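Local coordinates for protein chloride intracellular channel exc-4 (Caenorhabditis elegans, PDB 2YV9) that may insert into membranes and form chloride ion channels, and is required to regulate lumen size as the excretory canal grows, at residues L199-I204 with H246-Q251; K121-L126 with T189-E194; Y127-L132 with Y161-E166. All blocks are in the same frame, centred on the assembly; numbering follows the deposited sequence.

Contact 1. Residues L199-I204 with H246-Q251; sequences LHHIRI and HHYKEQ
Within the helical C-terminal domain of this GST-like fold, His201 of helix 190-210 reaches out to Tyr248 of helix 241-251. The two backbones stay apart, the CA atoms of this pair being 9.5 Å from each other, so the ends of two aromatic side chains make the contact, not close helix packing. His201 ND1 and Tyr248 OH form a short hydrogen bond of 2.6 Å, nearly straight at 173°, and either group could be the donor. The hydroxyl lies at the imidazole edge and in its plane. The rings meet rim to rim with planes at 86°, so no stacking is involved. With CG of Tyr248 anti to its carbonyl carbon (chi1 -71°), the phenol extends across to the histidine. There its OH also hydrogen-bonds to the hydroxyl of Tyr127, giving this buried polar atom two partners. The adjacent His247 places CD2 3.8 Å above the phenol ring, over its centre, and so covers one face. With an alanine in place of His201, the tyrosine hydroxyl would probably keep only Tyr127 of these two partners and its ring be less firmly oriented. This is a polar tie between helices inside the helical domain of the glutathione transferase fold.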
loop_
_atom_site.group_PDB
_atom_site.type_symbol
_atom_site.label_atom_id
_atom_site.label_comp_id
_atom_site.label_asym_id
_atom_site.label_seq_id
_atom_site.Cartn_x
_atom_site.Cartn_y
_atom_site.Cartn_z
ATOM N N LEU A 199 -16.200 8.689 6.621
ATOM C CA LEU A 199 -17.495 9.194 7.003
ATOM C C LEU A 199 -18.414 9.367 5.809
ATOM O O LEU A 199 -19.575 9.006 5.880
ATOM C CB LEU A 199 -17.356 10.483 7.796
ATOM C CG LEU A 199 -16.843 10.388 9.210
ATOM C CD1 LEU A 199 -16.548 11.813 9.813
ATOM C CD2 LEU A 199 -17.861 9.663 10.180
ATOM N N HIS A 200 -17.892 9.942 4.735
ATOM C CA HIS A 200 -18.714 10.190 3.547
ATOM C C HIS A 200 -19.139 8.868 2.925
ATOM O O HIS A 200 -20.315 8.707 2.557
ATOM C CB HIS A 200 -17.925 10.955 2.518
ATOM C CG HIS A 200 -18.753 11.385 1.358
ATOM N ND1 HIS A 200 -19.873 12.191 1.474
ATOM C CD2 HIS A 200 -18.657 11.064 0.046
ATOM C CE1 HIS A 200 -20.409 12.353 0.274
ATOM N NE2 HIS A 200 -19.695 11.680 -0.604
ATOM N N HIS A 201 -18.226 7.899 2.852
ATOM C CA HIS A 201 -18.587 6.536 2.398
ATOM C C HIS A 201 -19.743 5.978 3.264
ATOM O O HIS A 201 -20.742 5.417 2.763
ATOM C CB HIS A 201 -17.420 5.547 2.457
ATOM C CG HIS A 201 -16.422 5.708 1.363
ATOM N ND1 HIS A 201 -15.742 4.635 0.820
ATOM C CD2 HIS A 201 -16.035 6.802 0.662
ATOM C CE1 HIS A 201 -14.923 5.083 -0.118
ATOM N NE2 HIS A 201 -15.093 6.391 -0.253
ATOM N N ILE A 202 -19.600 6.117 4.591
ATOM C CA ILE A 202 -20.590 5.565 5.475
ATOM C C ILE A 202 -21.932 6.264 5.214
ATOM O O ILE A 202 -22.993 5.629 5.223
ATOM C CB ILE A 202 -20.159 5.756 6.949
ATOM C CG1 ILE A 202 -19.041 4.779 7.235
ATOM C CG2 ILE A 202 -21.267 5.524 7.842
ATOM C CD1 ILE A 202 -18.341 4.946 8.594
ATOM N N ARG A 203 -21.905 7.594 4.987
ATOM C CA ARG A 203 -23.152 8.329 4.767
ATOM C C ARG A 203 -23.865 7.873 3.483
ATOM O O ARG A 203 -25.045 7.524 3.484
ATOM C CB ARG A 203 -22.892 9.831 4.685
ATOM C CG ARG A 203 -24.029 10.655 5.213
ATOM C CD ARG A 203 -25.026 11.060 4.190
ATOM N NE ARG A 203 -26.236 11.640 4.784
ATOM C CZ ARG A 203 -26.822 12.769 4.388
ATOM N NH1 ARG A 203 -26.347 13.483 3.391
ATOM N NH2 ARG A 203 -27.946 13.158 4.965
ATOM N N ILE A 204 -23.113 7.850 2.398
ATOM C CA ILE A 204 -23.650 7.439 1.082
ATOM C C ILE A 204 -24.110 5.992 1.105
ATOM O O ILE A 204 -25.208 5.681 0.631
ATOM C CB ILE A 204 -22.601 7.645 -0.030
ATOM C CG1 ILE A 204 -22.211 9.117 -0.195
ATOM C CG2 ILE A 204 -23.112 7.122 -1.401
ATOM C CD1 ILE A 204 -23.386 10.080 -0.329
ATOM N N HIS A 246 -20.961 1.759 -6.352
ATOM C CA HIS A 246 -20.459 0.690 -7.205
ATOM C C HIS A 246 -19.220 0.000 -6.668
ATOM O O HIS A 246 -19.084 -1.198 -6.783
ATOM C CB HIS A 246 -20.180 1.244 -8.586
ATOM C CG HIS A 246 -19.977 0.178 -9.614
ATOM N ND1 HIS A 246 -18.729 -0.233 -10.029
ATOM C CD2 HIS A 246 -20.870 -0.596 -10.277
ATOM C CE1 HIS A 246 -18.865 -1.199 -10.926
ATOM N NE2 HIS A 246 -20.154 -1.444 -11.087
ATOM N N HIS A 247 -18.356 0.778 -5.999
ATOM C CA HIS A 247 -17.161 0.244 -5.405
ATOM C C HIS A 247 -17.517 -0.873 -4.434
ATOM O O HIS A 247 -16.925 -1.952 -4.502
ATOM C CB HIS A 247 -16.386 1.405 -4.733
ATOM C CG HIS A 247 -15.233 0.977 -3.886
ATOM N ND1 HIS A 247 -13.951 0.849 -4.377
ATOM C CD2 HIS A 247 -15.159 0.699 -2.562
ATOM C CE1 HIS A 247 -13.136 0.518 -3.388
ATOM N NE2 HIS A 247 -13.846 0.402 -2.281
ATOM N N TYR A 248 -18.459 -0.599 -3.526
ATOM C CA TYR A 248 -18.817 -1.583 -2.505
ATOM C C TYR A 248 -19.633 -2.680 -3.196
ATOM O O TYR A 248 -19.469 -3.837 -2.866
ATOM C CB TYR A 248 -19.563 -0.984 -1.343
ATOM C CG TYR A 248 -18.658 -0.126 -0.490
ATOM C CD1 TYR A 248 -17.890 -0.684 0.507
ATOM C CD2 TYR A 248 -18.521 1.215 -0.764
ATOM C CE1 TYR A 248 -17.037 0.104 1.256
ATOM C CE2 TYR A 248 -17.700 2.020 -0.038
ATOM C CZ TYR A 248 -16.941 1.443 0.987
ATOM O OH TYR A 248 -16.061 2.254 1.687
ATOM N N LYS A 249 -20.464 -2.310 -4.170
ATOM C CA LYS A 249 -21.247 -3.372 -4.861
ATOM C C LYS A 249 -20.354 -4.366 -5.580
ATOM O O LYS A 249 -20.578 -5.578 -5.467
ATOM C CB LYS A 249 -22.359 -2.780 -5.743
ATOM C CG LYS A 249 -23.488 -2.262 -4.896
ATOM C CD LYS A 249 -24.652 -1.701 -5.671
ATOM C CE LYS A 249 -25.321 -2.731 -6.513
ATOM N NZ LYS A 249 -26.693 -2.294 -6.905
ATOM N N GLU A 250 -19.314 -3.885 -6.271
ATOM C CA GLU A 250 -18.450 -4.750 -7.058
ATOM C C GLU A 250 -17.640 -5.734 -6.205
ATOM O O GLU A 250 -17.359 -6.858 -6.661
ATOM C CB GLU A 250 -17.598 -3.969 -8.104
ATOM C CG GLU A 250 -16.405 -3.129 -7.594
ATOM C CD GLU A 250 -15.678 -2.302 -8.703
ATOM O OE1 GLU A 250 -15.850 -2.628 -9.912
ATOM O OE2 GLU A 250 -14.914 -1.327 -8.368
ATOM N N GLN A 251 -17.317 -5.345 -4.969
ATOM C CA GLN A 251 -16.635 -6.256 -4.025
ATOM C C GLN A 251 -17.597 -7.131 -3.164
ATOM O O GLN A 251 -17.242 -8.255 -2.824
ATOM C CB GLN A 251 -15.685 -5.485 -3.085
ATOM C CG GLN A 251 -14.656 -4.538 -3.768
ATOM C CD GLN A 251 -13.556 -5.240 -4.578
ATOM O OE1 GLN A 251 -13.237 -6.415 -4.367
ATOM N NE2 GLN A 251 -12.947 -4.488 -5.498
#

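Contact 2. Residues K121-L126 with T189-E194; sequences KRIENL and TEYDCE
Ile123 of helix 117-140 meets Tyr191 and Glu194 at the start of helix 190-210 through van der Waals packing, with no hydrogen bond between the two segments. Its CD1 methyl lies 3.6 Å from the main-chain oxygen Tyr191 O and 4.0 Å from Tyr191 CB, meeting the phenol ring obliquely. The same CD1 is 4.0 Å from OE1 of Glu194, whose extended chain crosses the isoleucine at about a right angle. With CG1 anti to the carbonyl carbon (chi1 -65°), the longer branch of Ile123 points its CD1 between Tyr191 and Glu194, which suits a buried branched side chain.

The capping bonds lie within 189-194 and fix the helix start. Thr189, the N-cap, and Asp192 form a capping box: Thr189 N donates to the anti lone pair of Asp192 OD2 at 2.7 Å, and Tyr191 N gives a weak bond to Thr189 OG1 at 3.4 Å. Tyr191 OH, hydrogen-bonded to Glu120 OE2 about one turn before Ile123, does link the two helices.

The first turn of helix 190-210 lies between helix 117-140 and helix 38-52, which Cys193 touches and which is predicted to span the membrane after insertion, while Leu126 packs on both 190-210 and 155-178.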
loop_
_atom_site.group_PDB
_atom_site.type_symbol
_atom_site.label_atom_id
_atom_site.label_comp_id
_atom_site.label_asym_id
_atom_site.label_seq_id
_atom_site.Cartn_x
_atom_site.Cartn_y
_atom_site.Cartn_z
ATOM N N LYS A 121 -7.192 4.882 16.644
ATOM C CA LYS A 121 -8.089 3.832 17.124
ATOM C C LYS A 121 -9.551 4.119 16.759
ATOM O O LYS A 121 -10.302 3.220 16.398
ATOM C CB LYS A 121 -7.942 3.680 18.655
ATOM C CG LYS A 121 -6.616 3.053 19.079
ATOM C CD LYS A 121 -6.421 3.117 20.607
ATOM C CE LYS A 121 -4.971 3.440 20.997
ATOM N NZ LYS A 121 -4.888 4.091 22.343
ATOM N N ARG A 122 -9.945 5.369 16.798
ATOM C CA ARG A 122 -11.333 5.716 16.571
ATOM C C ARG A 122 -11.671 5.442 15.093
ATOM O O ARG A 122 -12.741 4.936 14.774
ATOM C CB ARG A 122 -11.587 7.176 16.903
ATOM C CG ARG A 122 -11.522 7.468 18.406
ATOM C CD ARG A 122 -12.795 7.010 19.104
ATOM N NE ARG A 122 -12.682 7.191 20.548
ATOM C CZ ARG A 122 -11.997 6.393 21.368
ATOM N NH1 ARG A 122 -11.347 5.326 20.899
ATOM N NH2 ARG A 122 -11.960 6.662 22.673
ATOM N N ILE A 123 -10.769 5.870 14.218
ATOM C CA ILE A 123 -10.959 5.684 12.764
ATOM C C ILE A 123 -11.073 4.207 12.427
ATOM O O ILE A 123 -11.963 3.776 11.658
ATOM C CB ILE A 123 -9.824 6.340 11.956
ATOM C CG1 ILE A 123 -9.867 7.875 12.157
ATOM C CG2 ILE A 123 -9.860 5.972 10.439
ATOM C CD1 ILE A 123 -8.617 8.675 11.643
ATOM N N GLU A 124 -10.132 3.418 12.910
ATOM C CA GLU A 124 -10.102 1.971 12.607
ATOM C C GLU A 124 -11.372 1.311 13.158
ATOM O O GLU A 124 -12.017 0.490 12.485
ATOM C CB GLU A 124 -8.921 1.313 13.290
ATOM C CG GLU A 124 -8.812 -0.190 13.061
ATOM C CD GLU A 124 -9.794 -1.019 13.899
ATOM O OE1 GLU A 124 -10.128 -0.644 15.036
ATOM O OE2 GLU A 124 -10.226 -2.093 13.426
ATOM N N ASN A 125 -11.752 1.674 14.383
ATOM C CA ASN A 125 -12.844 0.970 15.029
ATOM C C ASN A 125 -14.164 1.294 14.302
ATOM O O ASN A 125 -15.040 0.425 14.107
ATOM C CB ASN A 125 -12.938 1.337 16.511
ATOM C CG ASN A 125 -13.646 0.263 17.349
ATOM O OD1 ASN A 125 -14.398 -0.550 16.853
ATOM N ND2 ASN A 125 -13.374 0.277 18.648
ATOM N N LEU A 126 -14.302 2.560 13.888
ATOM C CA LEU A 126 -15.512 2.959 13.146
ATOM C C LEU A 126 -15.618 2.132 11.854
ATOM O O LEU A 126 -16.672 1.513 11.552
ATOM C CB LEU A 126 -15.429 4.434 12.801
ATOM C CG LEU A 126 -16.493 4.919 11.825
ATOM C CD1 LEU A 126 -17.903 4.781 12.422
ATOM C CD2 LEU A 126 -16.110 6.379 11.327
ATOM N N THR A 189 -5.141 17.381 8.825
ATOM C CA THR A 189 -4.039 16.475 9.005
ATOM C C THR A 189 -4.330 15.165 8.270
ATOM O O THR A 189 -5.422 14.975 7.750
ATOM C CB THR A 189 -3.773 16.150 10.503
ATOM O OG1 THR A 189 -4.891 15.450 11.099
ATOM C CG2 THR A 189 -3.445 17.439 11.304
ATOM N N GLU A 190 -3.361 14.242 8.306
ATOM C CA GLU A 190 -3.551 12.930 7.682
ATOM C C GLU A 190 -4.782 12.195 8.250
ATOM O O GLU A 190 -5.496 11.489 7.515
ATOM C CB GLU A 190 -2.281 12.086 7.744
ATOM C CG GLU A 190 -2.133 11.151 8.987
ATOM C CD GLU A 190 -1.528 11.826 10.172
ATOM O OE1 GLU A 190 -1.012 11.090 11.073
ATOM O OE2 GLU A 190 -1.573 13.072 10.217
ATOM N N TYR A 191 -5.100 12.409 9.530
ATOM C CA TYR A 191 -6.260 11.768 10.115
ATOM C C TYR A 191 -7.573 12.222 9.479
ATOM O O TYR A 191 -8.480 11.420 9.318
ATOM C CB TYR A 191 -6.273 11.923 11.599
ATOM C CG TYR A 191 -5.062 11.267 12.233
ATOM C CD1 TYR A 191 -4.836 9.922 12.109
ATOM C CD2 TYR A 191 -4.170 12.018 13.007
ATOM C CE1 TYR A 191 -3.753 9.307 12.706
ATOM C CE2 TYR A 191 -3.047 11.422 13.574
ATOM C CZ TYR A 191 -2.864 10.046 13.456
ATOM O OH TYR A 191 -1.796 9.376 14.033
ATOM N N ASP A 192 -7.680 13.500 9.093
ATOM C CA ASP A 192 -8.830 13.977 8.306
ATOM C C ASP A 192 -8.865 13.339 6.952
ATOM O O ASP A 192 -9.953 13.078 6.408
ATOM C CB ASP A 192 -8.737 15.453 8.143
ATOM C CG ASP A 192 -8.663 16.141 9.524
ATOM O OD1 ASP A 192 -9.595 15.963 10.335
ATOM O OD2 ASP A 192 -7.624 16.792 9.816
ATOM N N CYS A 193 -7.673 13.130 6.405
ATOM C CA CYS A 193 -7.539 12.558 5.071
ATOM C C CYS A 193 -8.025 11.086 5.083
ATOM O O CYS A 193 -8.385 10.541 4.022
ATOM C CB CYS A 193 -6.172 12.694 4.554
ATOM S SG CYS A 193 -5.700 14.446 4.314
ATOM N N GLU A 194 -8.098 10.475 6.279
ATOM C CA GLU A 194 -8.608 9.113 6.471
ATOM C C GLU A 194 -10.076 9.094 6.932
ATOM O O GLU A 194 -10.917 8.362 6.395
ATOM C CB GLU A 194 -7.738 8.377 7.471
ATOM C CG GLU A 194 -6.312 8.259 6.929
ATOM C CD GLU A 194 -5.266 7.932 7.976
ATOM O OE1 GLU A 194 -5.625 7.741 9.161
ATOM O OE2 GLU A 194 -4.079 7.806 7.567
#

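Contact 3. Residues Y127-L132 with Y161-E166; sequences YRNFKL and YNRVCE
Val164 of helix 155-178 presses its CG2 methyl into the backbone of helix 117-140, between Asn129 and Phe130. That methyl, Val164 CG2, is 3.3 Å from Phe130 N. It also lies 3.8 Å from Asn129 CB. Turning CG1 anti to the backbone N (chi1 172°) leaves CG2 as the branch that faces the neighbouring helix. A short, branched residue suits the site, because the chains come close here: the CA atoms of Asn129 and Val164 are only 5.5 Å apart.

Beside the valine, the amide of Asn129 crosses the stem of Arg163 at a slant, its CG 3.6 Å from Arg163 CB. The amide and guanidinium planes are 84° apart. The arginine chain runs extended toward solvent, where its head donates through NH1 to a water at 3.1 Å, in the guanidinium plane. Arg128 NH2 gives the same water a weak bond, so the water links the two guanidinium groups and probably eases the repulsion between them. Arg128 is in turn held by salt bridges to Glu124 and to Glu88 of the second subunit.

Further in, Phe130 turns its ring from Val164 toward Ile202 and Ile205 of helix 190-210. The axes of segments 127-132 and 161-166 approach to 8.3 Å, with 157° between their directions, a closely packed antiparallel pair of the kind that builds the helical bundle of the GST C-terminal domain.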
loop_
_atom_site.group_PDB
_atom_site.type_symbol
_atom_site.label_atom_id
_atom_site.label_comp_id
_atom_site.label_asym_id
_atom_site.label_seq_id
_atom_site.Cartn_x
_atom_site.Cartn_y
_atom_site.Cartn_z
ATOM N N TYR A 127 -14.553 2.156 11.059
ATOM C CA TYR A 127 -14.675 1.541 9.704
ATOM C C TYR A 127 -14.761 0.030 9.784
ATOM O O TYR A 127 -15.451 -0.595 8.989
ATOM C CB TYR A 127 -13.559 1.985 8.774
ATOM C CG TYR A 127 -13.853 1.773 7.336
ATOM C CD1 TYR A 127 -14.879 2.427 6.713
ATOM C CD2 TYR A 127 -13.045 0.959 6.605
ATOM C CE1 TYR A 127 -15.138 2.198 5.360
ATOM C CE2 TYR A 127 -13.269 0.718 5.273
ATOM C CZ TYR A 127 -14.298 1.335 4.658
ATOM O OH TYR A 127 -14.443 1.012 3.313
ATOM N N ARG A 128 -14.085 -0.550 10.767
ATOM C CA ARG A 128 -14.194 -2.007 11.029
ATOM C C ARG A 128 -15.655 -2.400 11.321
ATOM O O ARG A 128 -16.208 -3.383 10.761
ATOM C CB ARG A 128 -13.314 -2.331 12.191
ATOM C CG ARG A 128 -13.467 -3.700 12.847
ATOM C CD ARG A 128 -12.452 -3.693 13.977
ATOM N NE ARG A 128 -13.004 -4.095 15.236
ATOM C CZ ARG A 128 -12.586 -3.674 16.425
ATOM N NH1 ARG A 128 -11.573 -2.794 16.604
ATOM N NH2 ARG A 128 -13.199 -4.183 17.498
ATOM N N ASN A 129 -16.320 -1.653 12.186
ATOM C CA ASN A 129 -17.705 -2.004 12.470
ATOM C C ASN A 129 -18.657 -1.757 11.281
ATOM O O ASN A 129 -19.617 -2.498 11.075
ATOM C CB ASN A 129 -18.205 -1.329 13.728
ATOM C CG ASN A 129 -17.675 -2.007 14.968
ATOM O OD1 ASN A 129 -16.988 -1.399 15.768
ATOM N ND2 ASN A 129 -18.020 -3.254 15.144
ATOM N N PHE A 130 -18.386 -0.703 10.516
ATOM C CA PHE A 130 -19.140 -0.432 9.283
ATOM C C PHE A 130 -19.021 -1.643 8.348
ATOM O O PHE A 130 -20.016 -2.119 7.840
ATOM C CB PHE A 130 -18.609 0.817 8.584
ATOM C CG PHE A 130 -19.169 1.045 7.197
ATOM C CD1 PHE A 130 -20.504 1.352 6.980
ATOM C CD2 PHE A 130 -18.313 0.973 6.119
ATOM C CE1 PHE A 130 -20.967 1.590 5.667
ATOM C CE2 PHE A 130 -18.785 1.204 4.819
ATOM C CZ PHE A 130 -20.097 1.518 4.618
ATOM N N LYS A 131 -17.793 -2.106 8.118
ATOM C CA LYS A 131 -17.583 -3.241 7.175
ATOM C C LYS A 131 -18.332 -4.485 7.661
ATOM O O LYS A 131 -18.961 -5.241 6.857
ATOM C CB LYS A 131 -16.092 -3.509 7.057
ATOM C CG LYS A 131 -15.372 -2.428 6.200
ATOM C CD LYS A 131 -13.918 -2.817 5.954
ATOM C CE LYS A 131 -13.069 -2.692 7.212
ATOM N NZ LYS A 131 -11.618 -3.061 6.940
ATOM N N LEU A 132 -18.254 -4.757 8.972
ATOM C CA LEU A 132 -19.018 -5.897 9.535
ATOM C C LEU A 132 -20.516 -5.769 9.261
ATOM O O LEU A 132 -21.177 -6.754 8.848
ATOM C CB LEU A 132 -18.790 -6.075 11.022
ATOM C CG LEU A 132 -17.338 -6.468 11.323
ATOM C CD1 LEU A 132 -17.017 -6.334 12.841
ATOM C CD2 LEU A 132 -17.046 -7.891 10.851
ATOM N N TYR A 161 -24.505 -2.563 13.585
ATOM C CA TYR A 161 -25.048 -1.228 13.341
ATOM C C TYR A 161 -24.947 -0.404 14.619
ATOM O O TYR A 161 -24.623 0.752 14.580
ATOM C CB TYR A 161 -26.502 -1.286 12.889
ATOM C CG TYR A 161 -27.245 0.052 12.990
ATOM C CD1 TYR A 161 -27.054 1.038 12.065
ATOM C CD2 TYR A 161 -28.079 0.308 14.071
ATOM C CE1 TYR A 161 -27.735 2.260 12.139
ATOM C CE2 TYR A 161 -28.759 1.485 14.172
ATOM C CZ TYR A 161 -28.579 2.481 13.228
ATOM O OH TYR A 161 -29.305 3.668 13.457
ATOM N N ASN A 162 -25.353 -1.005 15.718
ATOM C CA ASN A 162 -25.288 -0.280 17.009
ATOM C C ASN A 162 -23.855 0.119 17.339
ATOM O O ASN A 162 -23.633 1.266 17.824
ATOM C CB ASN A 162 -25.905 -1.110 18.154
ATOM C CG ASN A 162 -27.382 -1.403 17.931
ATOM O OD1 ASN A 162 -28.015 -0.773 17.090
ATOM N ND2 ASN A 162 -27.933 -2.374 18.686
ATOM N N ARG A 163 -22.882 -0.764 17.042
ATOM C CA ARG A 163 -21.461 -0.480 17.246
ATOM C C ARG A 163 -20.960 0.610 16.349
ATOM O O ARG A 163 -20.146 1.444 16.762
ATOM C CB ARG A 163 -20.585 -1.714 17.131
ATOM C CG ARG A 163 -20.865 -2.725 18.195
ATOM C CD ARG A 163 -19.628 -3.571 18.508
ATOM N NE ARG A 163 -19.841 -4.337 19.732
ATOM C CZ ARG A 163 -18.991 -5.231 20.221
ATOM N NH1 ARG A 163 -17.825 -5.495 19.621
ATOM N NH2 ARG A 163 -19.299 -5.846 21.346
ATOM N N VAL A 164 -21.447 0.632 15.104
ATOM C CA VAL A 164 -21.199 1.793 14.243
ATOM C C VAL A 164 -21.678 3.076 14.913
ATOM O O VAL A 164 -20.947 4.041 15.011
ATOM C CB VAL A 164 -21.815 1.635 12.804
ATOM C CG1 VAL A 164 -21.733 2.921 11.984
ATOM C CG2 VAL A 164 -21.075 0.453 12.064
ATOM N N CYS A 165 -22.927 3.097 15.366
ATOM C CA CYS A 165 -23.478 4.290 15.988
ATOM C C CYS A 165 -22.692 4.692 17.255
ATOM O O CYS A 165 -22.412 5.868 17.481
ATOM C CB CYS A 165 -24.921 4.066 16.331
ATOM S SG CYS A 165 -25.945 4.015 14.840
ATOM N N GLU A 166 -22.282 3.673 18.026
ATOM C CA GLU A 166 -21.410 3.920 19.214
ATOM C C GLU A 166 -20.124 4.642 18.833
ATOM O O GLU A 166 -19.694 5.578 19.509
ATOM C CB GLU A 166 -21.072 2.578 19.864
ATOM C CG GLU A 166 -20.414 2.743 21.218
ATOM C CD GLU A 166 -20.019 1.432 21.877
ATOM O OE1 GLU A 166 -20.391 0.339 21.380
ATOM O OE2 GLU A 166 -19.305 1.520 22.904
HETATM O O HOH W 1 -16.461 -4.178 17.158
#

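In the fold
From the N terminus, the strands of the thioredoxin-like half come first in the chain; all three contacts are made by helices from 117-140 onward. Helix 117-140 supplies the first segments of contacts 2 and 3. Contact 3 closes the shorter loop, onto helix 155-178, and is nested inside the longer loop that contact 2 closes onto the start of helix 190-210. Contact 1 then opens further along helix 190-210 and closes onto helix 241-251, in series with both. No loops cross. Leu126 packs against Leu199 and Ile202, and Phe130 against Ile202, joining the three into one core. Helix 190-210 thereby ties the 117-140 and 155-178 pair to helix 241-251.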